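Local coordinates for putative immunoglobulin-blocking virulence protein (Mycoplasma mycoides subsp. capri, PDB 7ADK) that probably captures host immunoglobulins at the mycoplasma surface, working together with a partner lipoprotein as part of an immune-evasion system, at residues R366-T371 with K544-I549; R352-D357 with G416-L421; D465-L470 with L477-S482; L520-T525 with P584-G589. All blocks are in the same frame, centred on the assembly; numbering follows the deposited sequence.

Contact 1. Residues R366-T371 with K544-I549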
loop_
_atom_site.group_PDB
_atom_site.type_symbol
_atom_site.label_atom_id
_atom_site.label_comp_id
_atom_site.label_asym_id
_atom_site.label_seq_id
_atom_site.Cartn_x
_atom_site.Cartn_y
_atom_site.Cartn_z
ATOM N N ARG A 366 3.222 -28.662 4.205
ATOM C CA ARG A 366 2.241 -29.685 4.596
ATOM C C ARG A 366 0.817 -29.167 4.463
ATOM O O ARG A 366 -0.048 -29.880 3.969
ATOM C CB ARG A 366 2.457 -30.194 6.028
ATOM C CG ARG A 366 3.545 -31.261 6.196
ATOM C CD ARG A 366 3.199 -32.141 7.402
ATOM N NE ARG A 366 4.174 -33.202 7.682
ATOM C CZ ARG A 366 4.227 -34.410 7.168
ATOM N NH1 ARG A 366 5.034 -35.285 7.663
ATOM N NH2 ARG A 366 3.498 -34.782 6.165
ATOM N N ILE A 367 0.565 -27.938 4.903
ATOM C CA ILE A 367 -0.748 -27.303 4.809
ATOM C C ILE A 367 -1.120 -27.066 3.344
ATOM O O ILE A 367 -2.219 -27.417 2.948
ATOM C CB ILE A 367 -0.826 -26.000 5.626
ATOM C CG1 ILE A 367 -0.582 -26.203 7.128
ATOM C CG2 ILE A 367 -2.214 -25.370 5.462
ATOM C CD1 ILE A 367 -0.188 -24.900 7.817
ATOM N N ALA A 368 -0.236 -26.529 2.507
ATOM C CA ALA A 368 -0.564 -26.265 1.113
ATOM C C ALA A 368 -0.841 -27.545 0.307
ATOM O O ALA A 368 -1.860 -27.626 -0.378
ATOM C CB ALA A 368 0.551 -25.422 0.498
ATOM N N ASN A 369 0.022 -28.561 0.412
ATOM C CA ASN A 369 -0.119 -29.857 -0.255
ATOM C C ASN A 369 -1.198 -30.756 0.368
ATOM O O ASN A 369 -1.615 -31.729 -0.252
ATOM C CB ASN A 369 1.235 -30.581 -0.250
ATOM C CG ASN A 369 2.355 -29.931 -1.044
ATOM O OD1 ASN A 369 3.500 -30.339 -0.951
ATOM N ND2 ASN A 369 2.109 -28.943 -1.868
ATOM N N GLY A 370 -1.673 -30.456 1.572
ATOM C CA GLY A 370 -2.689 -31.240 2.257
ATOM C C GLY A 370 -2.176 -32.558 2.830
ATOM O O GLY A 370 -2.857 -33.572 2.697
ATOM N N THR A 371 -0.980 -32.578 3.431
ATOM C CA THR A 371 -0.327 -33.780 3.951
ATOM C C THR A 371 -0.192 -33.753 5.470
ATOM O O THR A 371 -0.184 -32.706 6.111
ATOM C CB THR A 371 1.016 -34.052 3.267
ATOM O OG1 THR A 371 1.912 -33.066 3.619
ATOM C CG2 THR A 371 0.914 -34.121 1.750
ATOM N N LYS A 544 5.158 -17.298 -0.399
ATOM C CA LYS A 544 3.810 -17.585 0.104
ATOM C C LYS A 544 3.924 -18.562 1.271
ATOM O O LYS A 544 4.438 -19.661 1.102
ATOM C CB LYS A 544 2.895 -18.112 -1.025
ATOM C CG LYS A 544 2.777 -17.209 -2.270
ATOM C CD LYS A 544 2.184 -15.801 -2.054
ATOM C CE LYS A 544 0.660 -15.818 -1.913
ATOM N NZ LYS A 544 0.101 -14.520 -1.506
ATOM N N ILE A 545 3.435 -18.165 2.435
ATOM C CA ILE A 545 3.357 -18.981 3.649
ATOM C C ILE A 545 1.890 -19.123 4.038
ATOM O O ILE A 545 1.153 -18.145 4.001
ATOM C CB ILE A 545 4.210 -18.369 4.789
ATOM C CG1 ILE A 545 5.705 -18.251 4.436
ATOM C CG2 ILE A 545 4.052 -19.119 6.116
ATOM C CD1 ILE A 545 6.441 -19.567 4.196
ATOM N N THR A 546 1.462 -20.321 4.409
ATOM C CA THR A 546 0.073 -20.626 4.752
ATOM C C THR A 546 -0.101 -20.831 6.249
ATOM O O THR A 546 0.716 -21.475 6.898
ATOM C CB THR A 546 -0.429 -21.819 3.938
ATOM O OG1 THR A 546 -0.294 -21.537 2.560
ATOM C CG2 THR A 546 -1.907 -22.111 4.149
ATOM N N THR A 547 -1.155 -20.269 6.825
ATOM C CA THR A 547 -1.412 -20.279 8.272
ATOM C C THR A 547 -2.903 -20.158 8.573
ATOM O O THR A 547 -3.664 -19.660 7.745
ATOM C CB THR A 547 -0.598 -19.161 8.946
ATOM O OG1 THR A 547 -0.805 -19.104 10.332
ATOM C CG2 THR A 547 -0.899 -17.786 8.407
ATOM N N ARG A 548 -3.345 -20.575 9.758
ATOM C CA ARG A 548 -4.688 -20.247 10.249
ATOM C C ARG A 548 -4.847 -18.746 10.499
ATOM O O ARG A 548 -3.911 -18.090 10.959
ATOM C CB ARG A 548 -5.071 -21.134 11.441
ATOM C CG ARG A 548 -4.319 -20.929 12.761
ATOM C CD ARG A 548 -4.775 -19.748 13.620
ATOM N NE ARG A 548 -4.290 -19.894 14.992
ATOM C CZ ARG A 548 -4.292 -18.996 15.947
ATOM N NH1 ARG A 548 -4.804 -17.822 15.794
ATOM N NH2 ARG A 548 -3.743 -19.266 17.084
ATOM N N ILE A 549 -6.030 -18.204 10.225
ATOM C CA ILE A 549 -6.328 -16.781 10.442
ATOM C C ILE A 549 -6.443 -16.478 11.941
ATOM O O ILE A 549 -7.023 -17.252 12.701
ATOM C CB ILE A 549 -7.581 -16.336 9.663
ATOM C CG1 ILE A 549 -7.430 -16.470 8.147
ATOM C CG2 ILE A 549 -7.955 -14.887 9.945
ATOM C CD1 ILE A 549 -8.750 -16.750 7.448
#

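Contact 2. Residues R352-D357 with G416-L421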
loop_
_atom_site.group_PDB
_atom_site.type_symbol
_atom_site.label_atom_id
_atom_site.label_comp_id
_atom_site.label_asym_id
_atom_site.label_seq_id
_atom_site.Cartn_x
_atom_site.Cartn_y
_atom_site.Cartn_z
ATOM N N ARG A 352 -8.561 -33.651 15.325
ATOM C CA ARG A 352 -8.306 -33.665 13.879
ATOM C C ARG A 352 -8.841 -34.934 13.223
ATOM O O ARG A 352 -8.622 -36.035 13.717
ATOM C CB ARG A 352 -6.815 -33.481 13.592
ATOM C CG ARG A 352 -6.345 -32.153 14.158
ATOM C CD ARG A 352 -4.907 -31.831 13.798
ATOM N NE ARG A 352 -4.786 -31.298 12.443
ATOM C CZ ARG A 352 -4.001 -30.311 12.073
ATOM N NH1 ARG A 352 -3.035 -29.852 12.811
ATOM N NH2 ARG A 352 -4.208 -29.739 10.940
ATOM N N VAL A 353 -9.484 -34.801 12.068
ATOM C CA VAL A 353 -9.538 -35.885 11.083
ATOM C C VAL A 353 -8.212 -35.871 10.320
ATOM O O VAL A 353 -7.605 -34.812 10.174
ATOM C CB VAL A 353 -10.797 -35.784 10.208
ATOM C CG1 VAL A 353 -10.774 -34.651 9.209
ATOM C CG2 VAL A 353 -11.040 -37.078 9.449
ATOM N N PHE A 354 -7.702 -37.035 9.919
ATOM C CA PHE A 354 -6.281 -37.203 9.582
ATOM C C PHE A 354 -5.361 -36.876 10.778
ATOM O O PHE A 354 -4.427 -36.086 10.702
ATOM C CB PHE A 354 -5.907 -36.508 8.265
ATOM C CG PHE A 354 -6.867 -36.758 7.125
ATOM C CD1 PHE A 354 -7.187 -38.072 6.741
ATOM C CD2 PHE A 354 -7.435 -35.678 6.430
ATOM C CE1 PHE A 354 -8.045 -38.311 5.660
ATOM C CE2 PHE A 354 -8.294 -35.912 5.345
ATOM C CZ PHE A 354 -8.589 -37.229 4.954
ATOM N N ASP A 355 -5.665 -37.492 11.920
ATOM C CA ASP A 355 -4.970 -37.359 13.203
ATOM C C ASP A 355 -3.507 -37.831 13.182
ATOM O O ASP A 355 -3.107 -38.634 12.336
ATOM C CB ASP A 355 -5.723 -38.176 14.259
ATOM C CG ASP A 355 -5.750 -39.673 13.942
ATOM O OD1 ASP A 355 -6.401 -40.074 12.957
ATOM O OD2 ASP A 355 -5.131 -40.462 14.678
ATOM N N TYR A 356 -2.707 -37.358 14.143
ATOM C CA TYR A 356 -1.316 -37.762 14.358
ATOM C C TYR A 356 -0.911 -37.676 15.838
ATOM O O TYR A 356 -1.491 -36.917 16.602
ATOM C CB TYR A 356 -0.384 -36.969 13.433
ATOM C CG TYR A 356 -0.414 -35.456 13.519
ATOM C CD1 TYR A 356 0.427 -34.784 14.418
ATOM C CD2 TYR A 356 -1.227 -34.716 12.644
ATOM C CE1 TYR A 356 0.472 -33.385 14.432
ATOM C CE2 TYR A 356 -1.179 -33.314 12.646
ATOM C CZ TYR A 356 -0.318 -32.644 13.533
ATOM O OH TYR A 356 -0.227 -31.295 13.510
ATOM N N ASP A 357 0.065 -38.481 16.266
ATOM C CA ASP A 357 0.378 -38.677 17.690
ATOM C C ASP A 357 1.257 -37.583 18.317
ATOM O O ASP A 357 1.380 -37.498 19.535
ATOM C CB ASP A 357 1.037 -40.050 17.852
ATOM C CG ASP A 357 0.972 -40.623 19.261
ATOM O OD1 ASP A 357 1.801 -41.494 19.593
ATOM O OD2 ASP A 357 0.083 -40.241 20.049
ATOM N N GLY A 416 -9.402 -41.846 3.199
ATOM C CA GLY A 416 -10.370 -40.829 2.819
ATOM C C GLY A 416 -10.099 -40.225 1.455
ATOM O O GLY A 416 -8.959 -39.921 1.110
ATOM N N LEU A 417 -11.160 -40.060 0.676
ATOM C CA LEU A 417 -11.163 -39.321 -0.577
ATOM C C LEU A 417 -11.272 -37.821 -0.295
ATOM O O LEU A 417 -12.096 -37.382 0.503
ATOM C CB LEU A 417 -12.305 -39.862 -1.442
ATOM C CG LEU A 417 -12.373 -39.349 -2.880
ATOM C CD1 LEU A 417 -11.122 -39.667 -3.679
ATOM C CD2 LEU A 417 -13.550 -40.014 -3.566
ATOM N N VAL A 418 -10.443 -37.023 -0.951
ATOM C CA VAL A 418 -10.321 -35.578 -0.774
ATOM C C VAL A 418 -10.554 -34.888 -2.110
ATOM O O VAL A 418 -9.953 -35.276 -3.106
ATOM C CB VAL A 418 -8.944 -35.225 -0.177
ATOM C CG1 VAL A 418 -8.753 -33.718 0.005
ATOM C CG2 VAL A 418 -8.738 -35.944 1.160
ATOM N N LEU A 419 -11.427 -33.881 -2.145
ATOM C CA LEU A 419 -11.725 -33.071 -3.320
ATOM C C LEU A 419 -11.073 -31.689 -3.178
ATOM O O LEU A 419 -11.354 -30.962 -2.229
ATOM C CB LEU A 419 -13.250 -33.026 -3.486
ATOM C CG LEU A 419 -13.792 -32.123 -4.601
ATOM C CD1 LEU A 419 -13.106 -32.355 -5.939
ATOM C CD2 LEU A 419 -15.265 -32.378 -4.798
ATOM N N ASP A 420 -10.226 -31.343 -4.146
ATOM C CA ASP A 420 -9.462 -30.101 -4.297
ATOM C C ASP A 420 -10.090 -29.279 -5.435
ATOM O O ASP A 420 -10.141 -29.717 -6.584
ATOM C CB ASP A 420 -7.985 -30.510 -4.507
ATOM C CG ASP A 420 -6.996 -29.517 -5.148
ATOM O OD1 ASP A 420 -7.328 -28.338 -5.384
ATOM O OD2 ASP A 420 -5.835 -29.922 -5.390
ATOM N N LEU A 421 -10.625 -28.095 -5.112
ATOM C CA LEU A 421 -11.222 -27.134 -6.048
ATOM C C LEU A 421 -10.451 -25.810 -6.006
ATOM O O LEU A 421 -10.624 -25.013 -5.082
ATOM C CB LEU A 421 -12.703 -26.908 -5.685
ATOM C CG LEU A 421 -13.633 -28.064 -6.072
ATOM C CD1 LEU A 421 -14.927 -28.012 -5.278
ATOM C CD2 LEU A 421 -13.996 -28.003 -7.545
#

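Contact 3. Residues D465-L470 with L477-S482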
loop_
_atom_site.group_PDB
_atom_site.type_symbol
_atom_site.label_atom_id
_atom_site.label_comp_id
_atom_site.label_asym_id
_atom_site.label_seq_id
_atom_site.Cartn_x
_atom_site.Cartn_y
_atom_site.Cartn_z
ATOM N N ASP A 465 -23.925 -20.189 -2.411
ATOM C CA ASP A 465 -24.538 -21.209 -3.274
ATOM C C ASP A 465 -23.719 -22.512 -3.387
ATOM O O ASP A 465 -24.283 -23.582 -3.596
ATOM C CB ASP A 465 -24.779 -20.616 -4.668
ATOM C CG ASP A 465 -25.682 -19.379 -4.690
ATOM O OD1 ASP A 465 -26.432 -19.123 -3.719
ATOM O OD2 ASP A 465 -25.663 -18.652 -5.707
ATOM N N ILE A 466 -22.399 -22.432 -3.232
ATOM C CA ILE A 466 -21.462 -23.562 -3.298
ATOM C C ILE A 466 -21.342 -24.244 -1.932
ATOM O O ILE A 466 -21.536 -25.450 -1.818
ATOM C CB ILE A 466 -20.088 -23.081 -3.827
ATOM C CG1 ILE A 466 -20.192 -22.565 -5.275
ATOM C CG2 ILE A 466 -19.050 -24.207 -3.768
ATOM C CD1 ILE A 466 -19.033 -21.688 -5.705
ATOM N N LEU A 467 -21.054 -23.472 -0.884
ATOM C CA LEU A 467 -21.000 -23.973 0.489
ATOM C C LEU A 467 -22.353 -24.537 0.938
ATOM O O LEU A 467 -22.383 -25.552 1.620
ATOM C CB LEU A 467 -20.504 -22.852 1.420
ATOM C CG LEU A 467 -19.002 -22.864 1.768
ATOM C CD1 LEU A 467 -18.080 -23.105 0.580
ATOM C CD2 LEU A 467 -18.620 -21.529 2.383
ATOM N N GLY A 468 -23.468 -23.956 0.498
ATOM C CA GLY A 468 -24.812 -24.486 0.726
ATOM C C GLY A 468 -25.162 -25.759 -0.052
ATOM O O GLY A 468 -26.134 -26.419 0.298
ATOM N N ALA A 469 -24.420 -26.101 -1.107
ATOM C CA ALA A 469 -24.599 -27.337 -1.874
ATOM C C ALA A 469 -23.855 -28.544 -1.287
ATOM O O ALA A 469 -24.197 -29.683 -1.597
ATOM C CB ALA A 469 -24.145 -27.084 -3.305
ATOM N N LEU A 470 -22.830 -28.320 -0.462
ATOM C CA LEU A 470 -22.087 -29.361 0.253
ATOM C C LEU A 470 -23.013 -30.159 1.195
ATOM O O LEU A 470 -24.051 -29.638 1.602
ATOM C CB LEU A 470 -20.921 -28.723 1.030
ATOM C CG LEU A 470 -19.775 -28.163 0.178
ATOM C CD1 LEU A 470 -18.817 -27.380 1.057
ATOM C CD2 LEU A 470 -18.983 -29.287 -0.466
ATOM N N LEU A 477 -13.650 -29.471 6.188
ATOM C CA LEU A 477 -13.704 -28.382 5.224
ATOM C C LEU A 477 -12.473 -27.496 5.401
ATOM O O LEU A 477 -12.321 -26.891 6.456
ATOM C CB LEU A 477 -15.025 -27.618 5.428
ATOM C CG LEU A 477 -15.271 -26.490 4.420
ATOM C CD1 LEU A 477 -15.485 -27.017 3.008
ATOM C CD2 LEU A 477 -16.497 -25.703 4.825
ATOM N N GLU A 478 -11.611 -27.398 4.392
ATOM C CA GLU A 478 -10.514 -26.428 4.356
ATOM C C GLU A 478 -10.882 -25.310 3.379
ATOM O O GLU A 478 -11.092 -25.555 2.192
ATOM C CB GLU A 478 -9.172 -27.071 3.954
ATOM C CG GLU A 478 -8.627 -28.118 4.934
ATOM C CD GLU A 478 -7.301 -28.789 4.518
ATOM O OE1 GLU A 478 -6.681 -28.384 3.517
ATOM O OE2 GLU A 478 -6.840 -29.730 5.198
ATOM N N LEU A 479 -10.949 -24.073 3.866
ATOM C CA LEU A 479 -11.195 -22.879 3.064
ATOM C C LEU A 479 -9.930 -22.029 3.066
ATOM O O LEU A 479 -9.496 -21.608 4.134
ATOM C CB LEU A 479 -12.383 -22.091 3.642
ATOM C CG LEU A 479 -13.713 -22.846 3.780
ATOM C CD1 LEU A 479 -14.774 -21.936 4.387
ATOM C CD2 LEU A 479 -14.232 -23.369 2.455
ATOM N N PHE A 480 -9.345 -21.774 1.897
ATOM C CA PHE A 480 -8.184 -20.902 1.743
ATOM C C PHE A 480 -8.606 -19.554 1.155
ATOM O O PHE A 480 -8.749 -19.411 -0.062
ATOM C CB PHE A 480 -7.100 -21.568 0.896
ATOM C CG PHE A 480 -6.588 -22.884 1.426
ATOM C CD1 PHE A 480 -7.309 -24.077 1.228
ATOM C CD2 PHE A 480 -5.383 -22.908 2.142
ATOM C CE1 PHE A 480 -6.849 -25.279 1.780
ATOM C CE2 PHE A 480 -4.928 -24.110 2.696
ATOM C CZ PHE A 480 -5.667 -25.286 2.528
ATOM N N PHE A 481 -8.832 -18.573 2.023
ATOM C CA PHE A 481 -9.242 -17.227 1.651
ATOM C C PHE A 481 -8.066 -16.370 1.195
ATOM O O PHE A 481 -6.972 -16.436 1.748
ATOM C CB PHE A 481 -9.954 -16.574 2.827
ATOM C CG PHE A 481 -11.293 -17.177 3.174
ATOM C CD1 PHE A 481 -12.431 -16.842 2.426
ATOM C CD2 PHE A 481 -11.416 -18.039 4.270
ATOM C CE1 PHE A 481 -13.687 -17.349 2.782
ATOM C CE2 PHE A 481 -12.670 -18.550 4.622
ATOM C CZ PHE A 481 -13.809 -18.192 3.893
ATOM N N SER A 482 -8.290 -15.512 0.211
ATOM C CA SER A 482 -7.307 -14.520 -0.202
ATOM C C SER A 482 -7.371 -13.267 0.685
ATOM O O SER A 482 -8.450 -12.757 0.963
ATOM C CB SER A 482 -7.565 -14.215 -1.671
ATOM O OG SER A 482 -6.492 -13.518 -2.237
#

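Contact 4. Residues L520-T525 with P584-G589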
loop_
_atom_site.group_PDB
_atom_site.type_symbol
_atom_site.label_atom_id
_atom_site.label_comp_id
_atom_site.label_asym_id
_atom_site.label_seq_id
_atom_site.Cartn_x
_atom_site.Cartn_y
_atom_site.Cartn_z
ATOM N N LEU A 520 -22.223 -16.930 14.695
ATOM C CA LEU A 520 -23.322 -17.844 14.386
ATOM C C LEU A 520 -23.004 -18.814 13.237
ATOM O O LEU A 520 -23.574 -19.895 13.189
ATOM C CB LEU A 520 -24.572 -17.016 14.067
ATOM C CG LEU A 520 -25.008 -16.067 15.192
ATOM C CD1 LEU A 520 -26.051 -15.104 14.662
ATOM C CD2 LEU A 520 -25.586 -16.844 16.364
ATOM N N ALA A 521 -22.065 -18.496 12.340
ATOM C CA ALA A 521 -21.658 -19.376 11.239
ATOM C C ALA A 521 -20.939 -20.661 11.678
ATOM O O ALA A 521 -20.740 -21.546 10.854
ATOM C CB ALA A 521 -20.781 -18.588 10.267
ATOM N N LEU A 522 -20.570 -20.797 12.950
ATOM C CA LEU A 522 -19.829 -21.942 13.471
ATOM C C LEU A 522 -20.678 -22.824 14.398
ATOM O O LEU A 522 -20.118 -23.678 15.082
ATOM C CB LEU A 522 -18.566 -21.416 14.172
ATOM C CG LEU A 522 -17.665 -20.498 13.326
ATOM C CD1 LEU A 522 -16.549 -19.938 14.201
ATOM C CD2 LEU A 522 -17.050 -21.251 12.159
ATOM N N ARG A 523 -22.003 -22.632 14.467
ATOM C CA ARG A 523 -22.859 -23.164 15.547
ATOM C C ARG A 523 -22.737 -24.677 15.747
ATOM O O ARG A 523 -22.646 -25.140 16.876
ATOM C CB ARG A 523 -24.320 -22.742 15.296
ATOM C CG ARG A 523 -25.166 -22.896 16.560
ATOM C CD ARG A 523 -26.675 -22.873 16.298
ATOM N NE ARG A 523 -27.215 -21.536 16.027
ATOM C CZ ARG A 523 -27.487 -20.591 16.898
ATOM N NH1 ARG A 523 -27.125 -20.639 18.139
ATOM N NH2 ARG A 523 -28.160 -19.556 16.515
ATOM N N ASN A 524 -22.678 -25.429 14.656
ATOM C CA ASN A 524 -22.558 -26.893 14.623
ATOM C C ASN A 524 -21.255 -27.365 13.936
ATOM O O ASN A 524 -21.178 -28.418 13.302
ATOM C CB ASN A 524 -23.863 -27.544 14.155
ATOM C CG ASN A 524 -24.545 -26.742 13.085
ATOM O OD1 ASN A 524 -24.019 -26.570 11.999
ATOM N ND2 ASN A 524 -25.665 -26.147 13.387
ATOM N N THR A 525 -20.189 -26.583 14.134
ATOM C CA THR A 525 -18.796 -26.996 13.926
ATOM C C THR A 525 -18.191 -27.407 15.258
ATOM O O THR A 525 -18.195 -26.611 16.189
ATOM C CB THR A 525 -17.975 -25.860 13.312
ATOM O OG1 THR A 525 -18.433 -25.612 12.009
ATOM C CG2 THR A 525 -16.490 -26.169 13.203
ATOM N N PRO A 584 -9.570 -22.508 22.125
ATOM C CA PRO A 584 -8.594 -21.541 21.620
ATOM C C PRO A 584 -9.070 -20.590 20.515
ATOM O O PRO A 584 -8.620 -19.455 20.447
ATOM C CB PRO A 584 -7.441 -22.379 21.095
ATOM C CG PRO A 584 -7.546 -23.701 21.831
ATOM C CD PRO A 584 -9.040 -23.860 22.052
ATOM N N PHE A 585 -9.968 -21.016 19.625
ATOM C CA PHE A 585 -10.421 -20.174 18.504
ATOM C C PHE A 585 -11.242 -18.975 18.980
ATOM O O PHE A 585 -11.118 -17.865 18.470
ATOM C CB PHE A 585 -11.228 -21.001 17.493
ATOM C CG PHE A 585 -11.635 -20.218 16.258
ATOM C CD1 PHE A 585 -12.880 -19.568 16.198
ATOM C CD2 PHE A 585 -10.739 -20.088 15.184
ATOM C CE1 PHE A 585 -13.222 -18.806 15.076
ATOM C CE2 PHE A 585 -11.086 -19.326 14.065
ATOM C CZ PHE A 585 -12.329 -18.686 14.008
ATOM N N PHE A 586 -12.083 -19.170 19.992
ATOM C CA PHE A 586 -12.940 -18.121 20.552
ATOM C C PHE A 586 -12.204 -17.143 21.477
ATOM O O PHE A 586 -12.809 -16.206 21.987
ATOM C CB PHE A 586 -14.176 -18.757 21.194
ATOM C CG PHE A 586 -15.016 -19.494 20.181
ATOM C CD1 PHE A 586 -15.614 -18.803 19.121
ATOM C CD2 PHE A 586 -15.102 -20.887 20.218
ATOM C CE1 PHE A 586 -16.323 -19.493 18.128
ATOM C CE2 PHE A 586 -15.785 -21.582 19.216
ATOM C CZ PHE A 586 -16.406 -20.890 18.172
ATOM N N GLN A 587 -10.895 -17.312 21.651
ATOM C CA GLN A 587 -10.057 -16.439 22.467
ATOM C C GLN A 587 -9.401 -15.295 21.690
ATOM O O GLN A 587 -8.767 -14.430 22.278
ATOM C CB GLN A 587 -9.016 -17.278 23.207
ATOM C CG GLN A 587 -9.704 -18.148 24.263
ATOM C CD GLN A 587 -8.883 -19.336 24.716
ATOM O OE1 GLN A 587 -7.686 -19.437 24.525
ATOM N NE2 GLN A 587 -9.506 -20.278 25.367
ATOM N N GLY A 588 -9.531 -15.238 20.371
ATOM C CA GLY A 588 -8.807 -14.262 19.561
ATOM C C GLY A 588 -7.292 -14.489 19.544
ATOM O O GLY A 588 -6.813 -15.578 19.840
ATOM N N GLY A 589 -6.520 -13.462 19.193
ATOM C CA GLY A 589 -5.070 -13.546 18.972
ATOM C C GLY A 589 -4.156 -13.606 20.204
ATOM O O GLY A 589 -2.968 -13.790 20.048
#

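Contact 1. Residues R366-T371 with K544-I549
Ile367 and Thr546 meet through their methyl branches, with CG2 of Ile367 lying 3.5 Å from CG2 of Thr546. The two side chains cross at a slant. On both residues CG2 stands anti to its own backbone N; for Ile367 (chi1 -61°) this throws the methyl off the helix toward the threonine. The other branch of Ile367 extends further, and its CD1 comes within 3.7 Å of Thr546 O, a van der Waals approach to the backbone. Ala368 adds a looser contact, CB to OG1 of Thr546 at 4.5 Å. That hydroxyl finds its polar partner in Ser507 OG, while Thr546 N is bonded to Ser364 OG, a residue of the helix that carries Ile367. Phe480 of strand 473-481 packs against both Ile367 and Thr546. Just past Ile367 the helix stops: Thr371 N bonds to Arg366 O at 2.9 Å, and a weak bond joins Gly370 N to Ile367 O. With its positive phi, Gly370 is the C-prime residue of a Schellman motif, which ends helix 364-369 just after it packs on Thr546, the residue leading into strand 547-548 of the mixed sheet.

Contact 2. Residues R352-D357 with G416-L421
Phe354 is the residue of 352-357 that reaches the strand, meeting Gly416 and Val418. The loop leaves helix 339-351 at Arg352, whose guanidinium group is engaged elsewhere: NH2 forms a salt bridge with Asp532 OD2 and NH1 a hydrogen bond with Asn348 OD1. Val353 follows in extended conformation and packs elsewhere, on Gln475 and Gln476. At Phe354 the backbone changes course, with left-handed helical torsions (phi 60°, psi 51°), and CB points at strand 415-422. CG is anti to the carbonyl carbon (chi1 -46°), which brings the CZ end of the ring up to Gly416 and Val418. This is a loop-on-sheet packing: strand 415-422 belongs to the mixed sheet, between antiparallel 396-403 and parallel 448-454, and Phe354 comes end-on to the strand, on the side to which the Val418 side chain points. Gly416 brings no side chain, so the ring edge comes up to its backbone, CE1 to CA at 4.5 Å and near the ring plane. Val418 meets the end of the ring obliquely, CG2 to CZ at 4.0 Å, its side chain running alongside the phenylalanine in the opposite sense. Trp375 makes an edge-to-face pair with the same ring. Asp355 follows, its OD1 in a salt bridge with Arg403 NH1.

Contact 3. Residues D465-L470 with L477-S482
Leu470 and Leu477 make the closer of two apolar pairings, with CD1 of Leu470 at 3.9 Å from CD1 of Leu477. The two side chains meet at a slant, methyl against methyl. Leu477 has CG anti to its backbone N (chi1 -176°), a setting that lifts its branched end off the strand toward the incoming leucine. Two residues along the strand the pattern repeats more loosely: CD1 of Leu467 is 4.3 Å from CD2 of Leu479. All four leucines are buried, and all four point their CB atoms across the contact. They join consecutive parts of a beta-alpha-beta unit, in which the chain passes from strand 448-454 through helix 464-467 to strand 473-481, the two strands lying parallel in the sheet. The helix and the turn after it thus pack on the second strand of the unit, with helix 426-442 alongside, where Ile436 packs against Leu470.

Backbone hydrogen bonds run through 466-470. Ala469 N bonds to Ile466 O at 3.0 Å, and Leu470 N makes weak bonds to Ile466 O and Leu467 O.

Glu478 and Phe480 point from the opposite side of the strand: Glu478 OE1 forms a salt bridge with Arg450 NE and OE2 bonds to Tyr372 OH, while the Phe480 ring makes a cation-pi contact with Lys452.

Contact 4. Residues L520-T525 with P584-G589
Leu522 buries the most surface here, and it does so through one methyl group: CD1 lies 3.6 Å from CE1 of Phe585 and 4.0 Å from CE1 of Phe586. With CG anti to the carbonyl carbon (chi1 -54°) and the chain extended beyond it, the leucine brings CD1 to where the two rings come together. It crosses Phe585 at about a right angle but runs alongside Phe586 in the opposite sense, and both rings receive the methyl obliquely. This is loop-to-loop packing at the junction of two sheets: Tyr517, from the parallel sheet, touches all three side chains, while Leu502 and Leu504 of the mixed sheet pack on Leu522 and Phe585 respectively. Phe586 starts from a CB that does not aim at the leucine, yet its ring end swings nearer. Its face is met by the edge of Phe585, whose CD1 stands 3.9 Å above the ring plane, offset toward the rim. Phe585, with CG anti to its backbone N (chi1 -176°), contributes that edge as well as its contact with Leu522. The leucine also opens a type I beta turn ending at Thr525, whose N bonds to Leu522 O at 3.1 Å; the same carbonyl accepts a hydrogen bond from Arg580 NH2.

Overall arrangement
Contacts 1, 2 and 3 all reach the same mixed sheet and lie on one side of the chain's centre, their centres 13 to 16 Å apart. Contacts 1 and 3 touch directly through Phe480, whereas contacts 1 and 2 come no nearer than about 6 Å between nearest atoms. Contact 4 sits farther on, its centre about 17 Å from that of contact 3 and 21 Å from that of contact 2, where the mixed sheet gives way to the parallel one. Along the chain, contact 1 crosses both 2 and 4 and spans contact 3, while 2, 3 and 4 follow in series. Contacts 1 to 3 thus pack helix and loop onto the mixed sheet; contact 4 joins two loops.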